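Local coordinates for protein pyruvate kinase 1 (Trypanosoma brucei brucei, PDB 4KCT) that transfers the phosphoryl group of phosphoenolpyruvate to ADP, giving pyruvate and ATP, and also has an intrinsic oxaloacetate decarboxylase activity, at residues A[401-406]-A[423-428]. Sequence-based numbering, arbitrary orientation.
Sequences SNTGRS and TTRLQT. With FDP (2,6-di-O-phosphono-beta-D-fructofuranose), chain F.
Thr423 OG1 is engaged twice: it donates to Ser401 O at 2.8 Å, in the plane of that carbonyl, and accepts from Arg425 N at 3.3 Å, closing an ST turn. With chi1 at -176° the hydroxyl swings opposite the Thr423 backbone N, where it can reach both the 401-406 loop and the amide two residues on. The next carbonyl along, Asn402 O, takes a bond from Thr428 OG1, in the first turn of helix 426-431, at 2.7 Å, tilted 31° from the carbonyl plane. The Arg425 side chain runs past the same oxygen, which lies 3.4 Å above one face of its guanidinium plane and toward the rim; NH1 and NH2 continue alongside the methyl of Thr403. The Thr428 methyl, CG2, packs against N and CA of Gly404. Both segments follow parallel strands of the alpha/beta domain, 396-400 and 419-423, and each enters the helix that succeeds its strand, so the contact joins two adjacent strand-to-helix loops. The first of them grips the 6-phosphate of FDP, the fructose 2,6-bisphosphate bound at this effector site: Asn402 N and Thr403 N both donate to O5P, while Ser401 OG, Ser406 OG and Ser406 N converge on O4P. Lys454 NZ also bonds the ligand. Asn402 splits its amide between ligand and protein. O2P of the other phosphate takes the N-H end, ND2, at 2.9 Å in a fairly straight bond (162°), which leaves OD1 turned to Thr424; OG1 of Thr424 donates to it at 2.8 Å from above the carbonyl plane and probably steadies the amide's rotation only modestly.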
loop_
_atom_site.group_PDB
_atom_site.type_symbol
_atom_site.label_atom_id
_atom_site.label_comp_id
_atom_site.label_asym_id
_atom_site.label_seq_id
_atom_site.Cartn_x
_atom_site.Cartn_y
_atom_site.Cartn_z
ATOM N N SER A 401 22.440 4.710 27.088
ATOM C CA SER A 401 21.871 6.054 27.093
ATOM C C SER A 401 22.082 6.678 28.443
ATOM O O SER A 401 21.773 6.075 29.454
ATOM C CB SER A 401 20.363 6.025 26.768
ATOM O OG SER A 401 19.871 7.353 26.644
ATOM N N ASN A 402 22.659 7.869 28.457
ATOM C CA ASN A 402 22.903 8.571 29.706
ATOM C C ASN A 402 21.785 9.540 30.053
ATOM O O ASN A 402 21.382 9.635 31.225
ATOM C CB ASN A 402 24.255 9.288 29.649
ATOM C CG ASN A 402 25.389 8.337 29.297
ATOM O OD1 ASN A 402 25.525 7.271 29.911
ATOM N ND2 ASN A 402 26.104 8.642 28.221
ATOM N N THR A 403 21.208 10.175 29.038
ATOM C CA THR A 403 20.130 11.154 29.271
ATOM C C THR A 403 18.761 10.470 29.144
ATOM O O THR A 403 17.745 11.068 29.441
ATOM C CB THR A 403 20.167 12.310 28.250
ATOM O OG1 THR A 403 19.900 11.797 26.924
ATOM C CG2 THR A 403 21.541 13.017 28.267
ATOM N N GLY A 404 18.737 9.298 28.525
ATOM C CA GLY A 404 17.461 8.667 28.160
ATOM C C GLY A 404 17.113 8.826 26.686
ATOM O O GLY A 404 16.274 8.106 26.169
ATOM N N ARG A 405 17.733 9.796 26.019
ATOM C CA ARG A 405 17.308 10.193 24.688
ATOM C C ARG A 405 17.348 9.018 23.661
ATOM O O ARG A 405 16.396 8.818 22.910
ATOM C CB ARG A 405 18.164 11.346 24.181
ATOM C CG ARG A 405 17.644 11.930 22.884
ATOM C CD ARG A 405 18.548 13.016 22.310
ATOM N NE ARG A 405 18.202 13.237 20.902
ATOM C CZ ARG A 405 19.020 13.028 19.871
ATOM N NH1 ARG A 405 18.561 13.143 18.631
ATOM N NH2 ARG A 405 20.320 12.826 20.072
ATOM N N SER A 406 18.454 8.287 23.623
ATOM C CA SER A 406 18.603 7.170 22.687
ATOM C C SER A 406 17.632 6.058 22.995
ATOM O O SER A 406 17.187 5.355 22.090
ATOM C CB SER A 406 20.027 6.597 22.700
ATOM O OG SER A 406 20.990 7.607 22.403
ATOM N N THR A 423 22.412 2.730 31.651
ATOM C CA THR A 423 22.553 4.143 31.858
ATOM C C THR A 423 23.529 4.433 32.993
ATOM O O THR A 423 23.702 3.626 33.902
ATOM C CB THR A 423 21.173 4.814 32.144
ATOM O OG1 THR A 423 21.347 6.226 32.250
ATOM C CG2 THR A 423 20.566 4.283 33.438
ATOM N N THR A 424 24.119 5.616 32.972
ATOM C CA THR A 424 25.020 6.038 34.048
ATOM C C THR A 424 24.326 6.964 35.057
ATOM O O THR A 424 24.979 7.501 35.958
ATOM C CB THR A 424 26.222 6.795 33.461
ATOM O OG1 THR A 424 25.733 7.826 32.600
ATOM C CG2 THR A 424 27.090 5.846 32.638
ATOM N N ARG A 425 23.018 7.168 34.902
ATOM C CA ARG A 425 22.262 8.020 35.821
ATOM C C ARG A 425 21.049 7.319 36.407
ATOM O O ARG A 425 20.168 6.867 35.678
ATOM C CB ARG A 425 21.812 9.300 35.129
ATOM C CG ARG A 425 22.947 10.205 34.709
ATOM C CD ARG A 425 22.422 11.454 34.025
ATOM N NE ARG A 425 23.371 11.902 33.017
ATOM C CZ ARG A 425 23.101 12.786 32.060
ATOM N NH1 ARG A 425 21.922 13.410 32.021
ATOM N NH2 ARG A 425 24.024 13.064 31.157
ATOM N N LEU A 426 20.966 7.288 37.736
ATOM C CA LEU A 426 19.791 6.718 38.394
ATOM C C LEU A 426 18.504 7.448 38.024
ATOM O O LEU A 426 17.454 6.833 37.873
ATOM C CB LEU A 426 19.973 6.714 39.914
ATOM C CG LEU A 426 21.028 5.711 40.420
ATOM C CD1 LEU A 426 21.424 6.031 41.868
ATOM C CD2 LEU A 426 20.477 4.294 40.310
ATOM N N GLN A 427 18.574 8.761 37.865
ATOM C CA GLN A 427 17.368 9.467 37.487
ATOM C C GLN A 427 16.901 9.052 36.087
ATOM O O GLN A 427 15.702 9.057 35.804
ATOM C CB GLN A 427 17.556 10.965 37.537
ATOM C CG GLN A 427 16.282 11.704 37.150
ATOM C CD GLN A 427 16.183 13.077 37.787
ATOM O OE1 GLN A 427 16.837 14.004 37.356
ATOM N NE2 GLN A 427 15.316 13.215 38.789
ATOM N N THR A 428 17.845 8.704 35.205
ATOM C CA THR A 428 17.450 8.210 33.892
ATOM C C THR A 428 16.716 6.878 33.954
ATOM O O THR A 428 15.686 6.709 33.286
ATOM C CB THR A 428 18.629 8.175 32.907
ATOM O OG1 THR A 428 19.034 9.529 32.640
ATOM C CG2 THR A 428 18.210 7.506 31.573
HETATM P P1 FDP F . 28.954 7.322 25.875
HETATM O O1P FDP F . 29.422 5.978 25.360
HETATM O O2P FDP F . 28.446 7.239 27.292
HETATM O O3P FDP F . 29.893 8.483 25.589
HETATM O O1 FDP F . 28.849 9.769 23.498
HETATM C C1 FDP F . 28.612 8.471 22.945
HETATM C C2 FDP F . 27.387 7.868 23.623
HETATM O O2 FDP F . 27.585 7.670 25.050
HETATM C C3 FDP F . 26.934 6.563 22.976
HETATM O O3 FDP F . 27.777 5.470 23.332
HETATM C C4 FDP F . 25.551 6.417 23.588
HETATM O O4 FDP F . 24.725 5.462 22.901
HETATM C C5 FDP F . 25.028 7.839 23.455
HETATM O O5 FDP F . 26.223 8.703 23.446
HETATM C C6 FDP F . 24.107 8.192 24.616
HETATM O O6 FDP F . 23.414 9.395 24.276
HETATM P P2 FDP F . 22.126 9.834 25.154
HETATM O O4P FDP F . 21.072 8.749 24.873
HETATM O O5P FDP F . 22.641 9.841 26.559
HETATM O O6P FDP F . 21.741 11.185 24.602
#